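Local structure of zinc transport protein ZntB (Vibrio parahaemolyticus RIMD 2210633, 3CK6) at residues H32-E37 with R44-D49; P67-H70 with N76-L79; I100-G105 with E201-T206; K129-K132 with S136-N139. The protein probably carries zinc ions across the inner membrane together with protons, as a homopentamer of the CorA metal ion transporter family. The protein carries 1 engineered substitution. One frame throughout, in Å; residues are numbered along the deposited sequence.

Interaction 1: H32-E37 with R44-D49. Engineered in segment 44-49: Gly45 (natural residue Ser).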
loop_
_atom_site.group_PDB
_atom_site.type_symbol
_atom_site.label_atom_id
_atom_site.label_comp_id
_atom_site.label_asym_id
_atom_site.label_seq_id
_atom_site.Cartn_x
_atom_site.Cartn_y
_atom_site.Cartn_z
ATOM N N HIS E 32 -11.248 37.906 -13.040
ATOM C CA HIS E 32 -12.661 37.676 -13.311
ATOM C C HIS E 32 -12.993 36.204 -13.142
ATOM O O HIS E 32 -12.143 35.321 -13.367
ATOM C CB HIS E 32 -13.030 38.113 -14.735
ATOM C CG HIS E 32 -13.074 39.602 -14.946
ATOM N ND1 HIS E 32 -12.114 40.465 -14.458
ATOM C CD2 HIS E 32 -13.952 40.372 -15.629
ATOM C CE1 HIS E 32 -12.409 41.701 -14.819
ATOM N NE2 HIS E 32 -13.529 41.673 -15.520
ATOM N N TRP E 33 -14.249 35.954 -12.757
ATOM C CA TRP E 33 -14.813 34.614 -12.695
ATOM C C TRP E 33 -15.926 34.494 -13.738
ATOM O O TRP E 33 -16.801 35.354 -13.820
ATOM C CB TRP E 33 -15.362 34.316 -11.303
ATOM C CG TRP E 33 -16.081 32.998 -11.183
ATOM C CD1 TRP E 33 -15.722 31.795 -11.757
ATOM C CD2 TRP E 33 -17.267 32.741 -10.420
ATOM N NE1 TRP E 33 -16.623 30.815 -11.386
ATOM C CE2 TRP E 33 -17.567 31.366 -10.562
ATOM C CE3 TRP E 33 -18.091 33.538 -9.598
ATOM C CZ2 TRP E 33 -18.688 30.767 -9.947
ATOM C CZ3 TRP E 33 -19.210 32.931 -8.971
ATOM C CH2 TRP E 33 -19.485 31.562 -9.148
ATOM N N TYR E 34 -15.843 33.448 -14.550
ATOM C CA TYR E 34 -16.820 33.138 -15.578
ATOM C C TYR E 34 -17.407 31.768 -15.228
ATOM O O TYR E 34 -16.690 30.766 -15.211
ATOM C CB TYR E 34 -16.149 33.087 -16.953
ATOM C CG TYR E 34 -15.369 34.348 -17.280
ATOM C CD1 TYR E 34 -15.976 35.406 -17.972
ATOM C CD2 TYR E 34 -14.050 34.510 -16.857
ATOM C CE1 TYR E 34 -15.283 36.586 -18.247
ATOM C CE2 TYR E 34 -13.356 35.691 -17.122
ATOM C CZ TYR E 34 -13.977 36.714 -17.831
ATOM O OH TYR E 34 -13.280 37.891 -18.074
ATOM N N HIS E 35 -18.701 31.722 -14.929
ATOM C CA HIS E 35 -19.371 30.453 -14.662
ATOM C C HIS E 35 -20.185 30.100 -15.905
ATOM O O HIS E 35 -20.993 30.923 -16.354
ATOM C CB HIS E 35 -20.293 30.596 -13.450
ATOM C CG HIS E 35 -20.832 29.299 -12.950
ATOM N ND1 HIS E 35 -20.022 28.228 -12.652
ATOM C CD2 HIS E 35 -22.098 28.913 -12.658
ATOM C CE1 HIS E 35 -20.769 27.226 -12.220
ATOM N NE2 HIS E 35 -22.031 27.617 -12.212
ATOM N N CYS E 36 -19.956 28.908 -16.466
ATOM C CA CYS E 36 -20.477 28.549 -17.804
ATOM C C CYS E 36 -21.189 27.192 -17.894
ATOM O O CYS E 36 -20.930 26.293 -17.098
ATOM C CB CYS E 36 -19.357 28.543 -18.843
ATOM S SG CYS E 36 -18.343 30.039 -18.814
ATOM N N GLU E 37 -22.073 27.084 -18.890
ATOM C CA GLU E 37 -22.715 25.827 -19.272
ATOM C C GLU E 37 -21.758 24.998 -20.136
ATOM O O GLU E 37 -21.402 25.392 -21.238
ATOM C CB GLU E 37 -24.026 26.088 -20.028
ATOM C CG GLU E 37 -25.099 26.856 -19.231
ATOM C CD GLU E 37 -25.893 25.989 -18.253
ATOM O OE1 GLU E 37 -25.383 24.922 -17.836
ATOM O OE2 GLU E 37 -27.033 26.381 -17.899
ATOM N N ARG E 44 -16.973 26.007 -26.509
ATOM C CA ARG E 44 -15.702 25.657 -27.131
ATOM C C ARG E 44 -15.117 26.810 -27.956
ATOM O O ARG E 44 -13.910 27.067 -27.904
ATOM C CB ARG E 44 -15.832 24.411 -28.022
ATOM C CG ARG E 44 -14.560 24.117 -28.813
ATOM C CD ARG E 44 -14.701 22.859 -29.652
ATOM N NE ARG E 44 -14.761 21.653 -28.834
ATOM C CZ ARG E 44 -13.699 20.981 -28.389
ATOM N NH1 ARG E 44 -13.882 19.874 -27.670
ATOM N NH2 ARG E 44 -12.458 21.415 -28.661
ATOM N N GLY E 45 -15.966 27.479 -28.740
ATOM C CA GLY E 45 -15.512 28.574 -29.602
ATOM C C GLY E 45 -14.938 29.714 -28.785
ATOM O O GLY E 45 -13.864 30.260 -29.099
ATOM N N TRP E 46 -15.660 30.072 -27.727
ATOM C CA TRP E 46 -15.223 31.110 -26.808
ATOM C C TRP E 46 -13.863 30.788 -26.186
ATOM O O TRP E 46 -12.964 31.632 -26.186
ATOM C CB TRP E 46 -16.278 31.302 -25.728
ATOM C CG TRP E 46 -16.003 32.384 -24.766
ATOM C CD1 TRP E 46 -16.032 33.733 -25.002
ATOM C CD2 TRP E 46 -15.684 32.224 -23.382
ATOM N NE1 TRP E 46 -15.732 34.420 -23.843
ATOM C CE2 TRP E 46 -15.512 33.518 -22.837
ATOM C CE3 TRP E 46 -15.515 31.108 -22.550
ATOM C CZ2 TRP E 46 -15.208 33.724 -21.496
ATOM C CZ3 TRP E 46 -15.200 31.314 -21.213
ATOM C CH2 TRP E 46 -15.033 32.624 -20.706
ATOM N N LEU E 47 -13.715 29.562 -25.687
ATOM C CA LEU E 47 -12.457 29.123 -25.051
ATOM C C LEU E 47 -11.269 29.181 -26.023
ATOM O O LEU E 47 -10.192 29.697 -25.686
ATOM C CB LEU E 47 -12.623 27.709 -24.471
ATOM C CG LEU E 47 -13.508 27.608 -23.218
ATOM C CD1 LEU E 47 -13.813 26.173 -22.881
ATOM C CD2 LEU E 47 -12.865 28.301 -22.015
ATOM N N GLU E 48 -11.485 28.676 -27.236
ATOM C CA GLU E 48 -10.452 28.710 -28.274
ATOM C C GLU E 48 -10.162 30.123 -28.789
ATOM O O GLU E 48 -8.996 30.476 -28.992
ATOM C CB GLU E 48 -10.770 27.729 -29.406
ATOM C CG GLU E 48 -10.634 26.281 -28.927
ATOM C CD GLU E 48 -11.057 25.239 -29.960
ATOM O OE1 GLU E 48 -11.099 24.046 -29.587
ATOM O OE2 GLU E 48 -11.349 25.601 -31.116
ATOM N N ASP E 49 -11.204 30.937 -28.961
ATOM C CA ASP E 49 -11.018 32.350 -29.313
ATOM C C ASP E 49 -10.128 33.063 -28.292
ATOM O O ASP E 49 -9.372 33.972 -28.643
ATOM C CB ASP E 49 -12.370 33.076 -29.404
ATOM C CG ASP E 49 -13.090 32.855 -30.743
ATOM O OD1 ASP E 49 -12.511 32.299 -31.716
ATOM O OD2 ASP E 49 -14.271 33.252 -30.812
#
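Trp46, on the short helix 43-49, lays the far end of its indole against Tyr34 and Cys36, two residues that point the same way from strand 32-37 of the mixed sheet in the cytoplasmic domain of this CorA-family protein. The two backbones stay well apart, with 10.7 Å between Cys36 CA and Trp46 CA, and the long indole spans the interval. Its CG stands anti to the backbone N (chi1 -177°), which carries the ring away from the helix and toward the strand.

The benzo edge does the touching. Trp46 CH2 lies 3.9 Å from Tyr34 CG and equally close to Tyr34 CB, while CZ2 comes over one face of the phenol ring near CD1. The two side chains cross at about a right angle, and their ring planes are inclined by 59°, an oblique pairing with centroids 5.5 Å apart. Both aromatic groups also have a polar atom bonded to the chain that leads into the strand: Tyr34 OH pairs with Gln29 N, and Trp46 NE1 with Glu26 O. These bonds satisfy the polar atoms, while the contact between the rings is carbon to carbon. His10 of the adjoining strand 7-12 stacks on the Tyr34 ring, and Phe6 meets Trp46.

Cys36 completes the apolar patch beside Tyr34. Its sulfur makes an oblique sulfur-aromatic contact with the six-membered ring of Trp46, 5.0 Å from SG to the ring centroid, and the nearest ring atom is Trp46 CZ3, 4.2 Å from Cys36 SG.

Interaction 2: P67-H70 with N76-L79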
loop_
_atom_site.group_PDB
_atom_site.type_symbol
_atom_site.label_atom_id
_atom_site.label_comp_id
_atom_site.label_asym_id
_atom_site.label_seq_id
_atom_site.Cartn_x
_atom_site.Cartn_y
_atom_site.Cartn_z
ATOM N N PRO E 67 -12.246 13.448 -10.825
ATOM C CA PRO E 67 -11.581 14.554 -10.121
ATOM C C PRO E 67 -10.058 14.476 -10.239
ATOM O O PRO E 67 -9.452 13.403 -10.096
ATOM C CB PRO E 67 -12.016 14.374 -8.664
ATOM C CG PRO E 67 -13.362 13.648 -8.777
ATOM C CD PRO E 67 -13.185 12.711 -9.955
ATOM N N SER E 68 -9.447 15.627 -10.500
ATOM C CA SER E 68 -8.033 15.671 -10.775
ATOM C C SER E 68 -7.541 17.104 -10.845
ATOM O O SER E 68 -8.318 18.053 -11.045
ATOM C CB SER E 68 -7.709 14.961 -12.102
ATOM O OG SER E 68 -8.642 15.323 -13.112
ATOM N N PHE E 69 -6.236 17.229 -10.727
ATOM C CA PHE E 69 -5.565 18.503 -10.857
ATOM C C PHE E 69 -4.519 18.380 -11.964
ATOM O O PHE E 69 -3.785 17.393 -12.028
ATOM C CB PHE E 69 -4.910 18.904 -9.530
ATOM C CG PHE E 69 -3.994 20.123 -9.647
ATOM C CD1 PHE E 69 -4.521 21.425 -9.595
ATOM C CD2 PHE E 69 -2.637 19.960 -9.824
ATOM C CE1 PHE E 69 -3.701 22.552 -9.725
ATOM C CE2 PHE E 69 -1.794 21.090 -9.953
ATOM C CZ PHE E 69 -2.338 22.389 -9.901
ATOM N N HIS E 70 -4.446 19.401 -12.816
ATOM C CA HIS E 70 -3.593 19.384 -13.991
ATOM C C HIS E 70 -2.855 20.716 -14.031
ATOM O O HIS E 70 -3.450 21.726 -14.389
ATOM C CB HIS E 70 -4.445 19.260 -15.259
ATOM C CG HIS E 70 -5.322 18.041 -15.293
ATOM N ND1 HIS E 70 -4.909 16.845 -15.839
ATOM C CD2 HIS E 70 -6.588 17.835 -14.855
ATOM C CE1 HIS E 70 -5.876 15.947 -15.725
ATOM N NE2 HIS E 70 -6.905 16.521 -15.128
ATOM N N ASN E 76 -1.200 28.594 -15.093
ATOM C CA ASN E 76 -2.512 28.017 -15.395
ATOM C C ASN E 76 -2.650 26.602 -14.872
ATOM O O ASN E 76 -1.656 25.871 -14.701
ATOM C CB ASN E 76 -2.800 28.020 -16.913
ATOM C CG ASN E 76 -2.575 29.397 -17.546
ATOM O OD1 ASN E 76 -2.811 30.420 -16.915
ATOM N ND2 ASN E 76 -2.105 29.415 -18.783
ATOM N N PHE E 77 -3.889 26.230 -14.607
ATOM C CA PHE E 77 -4.183 24.843 -14.260
ATOM C C PHE E 77 -5.618 24.494 -14.559
ATOM O O PHE E 77 -6.453 25.383 -14.810
ATOM C CB PHE E 77 -3.822 24.527 -12.784
ATOM C CG PHE E 77 -4.648 25.258 -11.748
ATOM C CD1 PHE E 77 -5.965 24.869 -11.461
ATOM C CD2 PHE E 77 -4.072 26.282 -10.991
ATOM C CE1 PHE E 77 -6.723 25.535 -10.457
ATOM C CE2 PHE E 77 -4.815 26.946 -9.986
ATOM C CZ PHE E 77 -6.128 26.587 -9.718
HETATM N N MSE E 78 -5.894 23.191 -14.542
HETATM C CA MSE E 78 -7.277 22.692 -14.547
HETATM C C MSE E 78 -7.511 21.932 -13.273
HETATM O O MSE E 78 -6.678 21.118 -12.886
HETATM C CB MSE E 78 -7.532 21.752 -15.724
HETATM C CG MSE E 78 -8.997 21.235 -15.829
HETATM SE SE MSE E 78 -9.187 20.095 -17.438
HETATM C CE MSE E 78 -8.741 21.358 -18.738
ATOM N N LEU E 79 -8.661 22.177 -12.654
ATOM C CA LEU E 79 -9.117 21.422 -11.496
ATOM C C LEU E 79 -10.526 20.882 -11.738
ATOM O O LEU E 79 -11.470 21.625 -12.024
ATOM C CB LEU E 79 -9.134 22.298 -10.238
ATOM C CG LEU E 79 -9.526 21.623 -8.929
ATOM C CD1 LEU E 79 -8.496 20.556 -8.504
ATOM C CD2 LEU E 79 -9.686 22.689 -7.854
#
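Strands 68-70 and 77-79 run antiparallel, their axes 4.7 Å apart at the closest point, and His70 and Met78 form a hydrogen-bonded pair through His70 N to Met78 O (2.8 Å) and Met78 N to His70 O (2.9 Å). Phe69 and Leu79 are the neighbouring non-hydrogen-bonded pair.

On the face that carries Phe69 and Leu79, the Phe69 ring reaches diagonally to Phe77. Its CE1 stands over one face of the Phe77 ring, toward the rim, 3.5 Å from Phe77 CG, with the planes at 45°. Phe77 has its CG between the backbone N and carbonyl carbon (chi1 66°), which turns the ring to receive this edge carbon. Leu79 CD1 meets the edge of Phe69 and its CB.

The pair belongs to a beta hairpin, and strand 68-71 is the outermost strand of the sheet on this side within the chain. On the other face His70 and Met78 lie side by side, CB to CB 4.0 Å, and the selenium of selenomethionine Met78 sits obliquely off the imidazole. His70 NE2 donates to Ser68 OG, 2.9 Å away; that hydroxyl is also bonded to Asn217 of a second subunit, whose Phe214 meets the His70 ring.

Interaction 3: I100-G105 with E201-T206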
loop_
_atom_site.group_PDB
_atom_site.type_symbol
_atom_site.label_atom_id
_atom_site.label_comp_id
_atom_site.label_asym_id
_atom_site.label_seq_id
_atom_site.Cartn_x
_atom_site.Cartn_y
_atom_site.Cartn_z
ATOM N N ILE E 100 -12.943 23.235 -13.763
ATOM C CA ILE E 100 -12.488 24.576 -13.528
ATOM C C ILE E 100 -11.126 24.780 -14.180
ATOM O O ILE E 100 -10.203 23.979 -13.981
ATOM C CB ILE E 100 -12.347 24.847 -11.994
ATOM C CG1 ILE E 100 -13.688 24.688 -11.274
ATOM C CG2 ILE E 100 -11.645 26.219 -11.730
ATOM C CD1 ILE E 100 -13.548 24.863 -9.788
ATOM N N LEU E 101 -11.009 25.877 -14.922
ATOM C CA LEU E 101 -9.758 26.303 -15.522
ATOM C C LEU E 101 -9.305 27.562 -14.823
ATOM O O LEU E 101 -10.088 28.496 -14.676
ATOM C CB LEU E 101 -10.009 26.613 -17.013
ATOM C CG LEU E 101 -8.931 26.532 -18.092
ATOM C CD1 LEU E 101 -8.359 25.127 -18.213
ATOM C CD2 LEU E 101 -9.518 26.968 -19.448
ATOM N N TYR E 102 -8.050 27.607 -14.373
ATOM C CA TYR E 102 -7.425 28.893 -14.002
ATOM C C TYR E 102 -6.470 29.230 -15.144
ATOM O O TYR E 102 -5.529 28.499 -15.404
ATOM C CB TYR E 102 -6.701 28.799 -12.658
ATOM C CG TYR E 102 -5.998 30.078 -12.170
ATOM C CD1 TYR E 102 -6.707 31.273 -11.995
ATOM C CD2 TYR E 102 -4.655 30.066 -11.832
ATOM C CE1 TYR E 102 -6.075 32.443 -11.544
ATOM C CE2 TYR E 102 -3.999 31.246 -11.344
ATOM C CZ TYR E 102 -4.733 32.420 -11.205
ATOM O OH TYR E 102 -4.145 33.576 -10.747
ATOM N N PHE E 103 -6.779 30.308 -15.859
ATOM C CA PHE E 103 -6.205 30.571 -17.164
ATOM C C PHE E 103 -6.024 32.077 -17.324
ATOM O O PHE E 103 -6.958 32.852 -17.132
ATOM C CB PHE E 103 -7.064 29.969 -18.288
ATOM C CG PHE E 103 -6.476 30.137 -19.681
ATOM C CD1 PHE E 103 -5.490 29.259 -20.159
ATOM C CD2 PHE E 103 -6.891 31.183 -20.506
ATOM C CE1 PHE E 103 -4.939 29.412 -21.434
ATOM C CE2 PHE E 103 -6.355 31.338 -21.789
ATOM C CZ PHE E 103 -5.374 30.447 -22.254
ATOM N N GLN E 104 -4.792 32.475 -17.635
ATOM C CA GLN E 104 -4.388 33.896 -17.692
ATOM C C GLN E 104 -4.976 34.717 -16.541
ATOM O O GLN E 104 -5.402 35.853 -16.746
ATOM C CB GLN E 104 -4.771 34.542 -19.030
ATOM C CG GLN E 104 -4.119 33.937 -20.267
ATOM C CD GLN E 104 -4.762 34.404 -21.587
ATOM O OE1 GLN E 104 -4.252 34.105 -22.658
ATOM N NE2 GLN E 104 -5.879 35.136 -21.506
ATOM N N GLY E 105 -5.017 34.138 -15.337
ATOM C CA GLY E 105 -5.414 34.880 -14.138
ATOM C C GLY E 105 -6.930 34.966 -13.927
ATOM O O GLY E 105 -7.389 35.649 -13.015
ATOM N N GLU E 201 1.748 24.870 -5.336
ATOM C CA GLU E 201 2.242 26.196 -4.906
ATOM C C GLU E 201 1.616 27.302 -5.741
ATOM O O GLU E 201 2.229 28.339 -5.953
ATOM C CB GLU E 201 3.760 26.310 -5.050
ATOM C CG GLU E 201 4.517 25.042 -4.806
ATOM C CD GLU E 201 5.078 24.994 -3.437
ATOM O OE1 GLU E 201 4.304 24.749 -2.480
ATOM O OE2 GLU E 201 6.295 25.212 -3.330
ATOM N N SER E 202 0.404 27.057 -6.235
ATOM C CA SER E 202 -0.361 28.070 -6.948
ATOM C C SER E 202 -0.535 29.273 -6.053
ATOM O O SER E 202 -0.764 29.109 -4.847
ATOM C CB SER E 202 -1.761 27.529 -7.315
ATOM O OG SER E 202 -2.558 28.558 -7.890
ATOM N N GLU E 203 -0.444 30.466 -6.647
ATOM C CA GLU E 203 -0.693 31.732 -5.951
ATOM C C GLU E 203 -2.068 31.749 -5.246
ATOM O O GLU E 203 -2.225 32.346 -4.172
ATOM C CB GLU E 203 -0.534 32.932 -6.917
ATOM C CG GLU E 203 -1.452 32.843 -8.169
ATOM C CD GLU E 203 -0.974 33.664 -9.376
ATOM O OE1 GLU E 203 -0.044 34.494 -9.242
ATOM O OE2 GLU E 203 -1.545 33.471 -10.473
ATOM N N LEU E 204 -3.037 31.047 -5.827
ATOM C CA LEU E 204 -4.346 30.910 -5.220
ATOM C C LEU E 204 -4.314 30.094 -3.929
ATOM O O LEU E 204 -5.240 30.194 -3.129
ATOM C CB LEU E 204 -5.343 30.255 -6.203
ATOM C CG LEU E 204 -5.545 30.985 -7.538
ATOM C CD1 LEU E 204 -6.615 30.270 -8.343
ATOM C CD2 LEU E 204 -5.928 32.450 -7.345
ATOM N N VAL E 205 -3.293 29.256 -3.764
ATOM C CA VAL E 205 -3.143 28.424 -2.579
ATOM C C VAL E 205 -2.196 29.095 -1.572
ATOM O O VAL E 205 -2.484 29.152 -0.380
ATOM C CB VAL E 205 -2.644 27.002 -2.951
ATOM C CG1 VAL E 205 -2.204 26.217 -1.683
ATOM C CG2 VAL E 205 -3.740 26.220 -3.734
ATOM N N THR E 206 -1.079 29.631 -2.057
ATOM C CA THR E 206 -0.082 30.220 -1.156
ATOM C C THR E 206 -0.577 31.474 -0.429
ATOM O O THR E 206 -0.062 31.822 0.630
ATOM C CB THR E 206 1.262 30.487 -1.848
ATOM O OG1 THR E 206 1.090 31.493 -2.852
ATOM C CG2 THR E 206 1.809 29.198 -2.451
#
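Tyr102 reaches from strand 96-103 to the short helix 203-206, and its side chain meets Leu204 along the ring and Glu203 at the tip. With CG anti to the backbone N (chi1 179°), the bond from CB directs the ring toward the helix. CG, CD1, CD2 and CE1 all lie about equally far from one methyl, Leu204 CD1, which sits 3.7 Å from the centroid of the Tyr102 ring and only 6° off its normal: a CH-pi contact centred on the face. Farther out, Tyr102 CE2 and CZ each have Glu203 OE2 at 3.4 Å, with Leu204 CG farther off. At the end, Tyr102 OH donates to Glu203 OE2 over 2.6 Å. The carboxylate oxygen lies at the edge of the phenol, in its plane, whereas the hydroxyl approaches from above the carboxylate plane, which stands at 80° to the ring.

Ser202 is the N-cap of the helix: its OG accepts from Leu204 N (3.3 Å), and its carbonyl O receives both Val205 N and Thr206 N, bonds that shape this first turn. Leu204 also packs on Leu138 of helix 134-161, so the same methyl lies between the tyrosine and that helix.

The phenol is buried but Glu203 is exposed, so the short bond supplies the hydroxyl with a solvent-facing acceptor; a charged carboxylate here would probably strengthen it and favour the protonated phenol.

Interaction 4: K129-K132 with S136-N139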
loop_
_atom_site.group_PDB
_atom_site.type_symbol
_atom_site.label_atom_id
_atom_site.label_comp_id
_atom_site.label_asym_id
_atom_site.label_seq_id
_atom_site.Cartn_x
_atom_site.Cartn_y
_atom_site.Cartn_z
ATOM N N LYS E 129 -21.733 39.977 -0.105
ATOM C CA LYS E 129 -21.129 39.303 1.040
ATOM C C LYS E 129 -20.328 38.071 0.604
ATOM O O LYS E 129 -20.070 37.161 1.398
ATOM C CB LYS E 129 -22.219 38.899 2.044
ATOM C CG LYS E 129 -22.991 40.057 2.658
ATOM C CD LYS E 129 -24.439 39.665 2.993
ATOM C CE LYS E 129 -24.553 38.452 3.941
ATOM N NZ LYS E 129 -24.434 37.132 3.233
ATOM N N GLY E 130 -19.938 38.040 -0.662
ATOM C CA GLY E 130 -19.237 36.878 -1.204
ATOM C C GLY E 130 -17.728 36.935 -0.992
ATOM O O GLY E 130 -17.221 37.841 -0.310
ATOM N N PRO E 131 -16.992 35.964 -1.567
ATOM C CA PRO E 131 -15.517 35.978 -1.557
ATOM C C PRO E 131 -14.916 37.293 -2.067
ATOM O O PRO E 131 -15.464 37.931 -2.971
ATOM C CB PRO E 131 -15.143 34.826 -2.509
ATOM C CG PRO E 131 -16.449 34.412 -3.196
ATOM C CD PRO E 131 -17.525 34.760 -2.232
ATOM N N LYS E 132 -13.768 37.658 -1.522
ATOM C CA LYS E 132 -13.149 38.934 -1.863
ATOM C C LYS E 132 -12.013 38.813 -2.888
ATOM O O LYS E 132 -11.356 39.808 -3.199
ATOM C CB LYS E 132 -12.668 39.651 -0.590
ATOM C CG LYS E 132 -13.774 39.921 0.420
ATOM C CD LYS E 132 -13.524 41.242 1.144
ATOM C CE LYS E 132 -13.801 41.133 2.633
ATOM N NZ LYS E 132 -14.906 40.194 2.998
ATOM N N SER E 136 -9.988 33.184 -2.636
ATOM C CA SER E 136 -11.067 32.891 -1.706
ATOM C C SER E 136 -12.242 32.204 -2.391
ATOM O O SER E 136 -12.834 31.291 -1.824
ATOM C CB SER E 136 -11.519 34.168 -0.983
ATOM O OG SER E 136 -12.648 33.908 -0.160
ATOM N N LEU E 137 -12.578 32.634 -3.606
ATOM C CA LEU E 137 -13.632 31.995 -4.382
ATOM C C LEU E 137 -13.415 30.493 -4.547
ATOM O O LEU E 137 -14.330 29.691 -4.319
ATOM C CB LEU E 137 -13.759 32.678 -5.754
ATOM C CG LEU E 137 -14.724 32.001 -6.740
ATOM C CD1 LEU E 137 -16.156 32.024 -6.185
ATOM C CD2 LEU E 137 -14.654 32.682 -8.078
ATOM N N LEU E 138 -12.218 30.112 -4.982
ATOM C CA LEU E 138 -11.940 28.700 -5.270
ATOM C C LEU E 138 -11.976 27.876 -3.979
ATOM O O LEU E 138 -12.479 26.759 -3.955
ATOM C CB LEU E 138 -10.585 28.576 -5.957
ATOM C CG LEU E 138 -10.082 27.164 -6.256
ATOM C CD1 LEU E 138 -11.102 26.410 -7.096
ATOM C CD2 LEU E 138 -8.718 27.201 -6.945
ATOM N N ASN E 139 -11.443 28.456 -2.902
ATOM C CA ASN E 139 -11.529 27.866 -1.560
ATOM C C ASN E 139 -12.973 27.608 -1.155
ATOM O O ASN E 139 -13.307 26.528 -0.658
ATOM C CB ASN E 139 -10.821 28.808 -0.567
ATOM C CG ASN E 139 -10.468 28.136 0.775
ATOM O OD1 ASN E 139 -9.668 28.692 1.529
ATOM N ND2 ASN E 139 -11.081 26.972 1.094
HETATM O O HOH W 1 -12.964 36.435 1.144
#
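Pro131 packs its ring against the first turn of helix 134-161, in the loop between helix 116-126 and helix 134-161 of the cytoplasmic domain. Pro131 and Leu137 approach each other slantwise: the outer corner of the pyrrolidine, CG, lies 3.8 Å from Leu137 CD1. Next to it, Pro131 CB faces the helix backbone, 3.5 Å from Leu137 N. Leu137 CG is anti to its backbone N (chi1 173°), which brings CD1 to the corner of the proline ring, and both residues also touch Ile121 of helix 116-126, so the loop, the new helix and the preceding one share an apolar seam.

Ser136, one residue earlier on the helix, also meets the proline. Its side chain points toward the loop, and OG lies 3.5 Å from Pro131 CB, a van der Waals contact with carbon and not a polar one.

The polar link is made one residue on. The CB of Lys132 points away from the helix, but its backbone N lies 4.1 Å from Ser136 OG, too far for a direct bond. A water bridges the two, accepting from Lys132 N at 3.0 Å and hydrogen-bonded to Ser136 OG at 2.9 Å.

Overall arrangement
Interactions 1, 2 and 3 all reach the same mixed sheet, and interaction 4 meets sheet residues through Leu137 and Leu138. Interactions 2 and 3, with centres 10 Å apart, share neighbouring strands: Leu79 N probably bonds to Ile100 O (2.7 Å) and Tyr102 N to Phe77 O (2.8 Å). Leu138, in the 136-139 segment, is the common meeting point, touching Phe77 and Leu79 of interaction 2 and Ile100 and Leu204 of interaction 3. Interaction 1 reaches interaction 4 through Trp33 CG and Leu137 CD2, 3.4 Å apart, although their centres are about 20 Å apart. Of the four, interaction 2 alone meets another subunit of the pentamer.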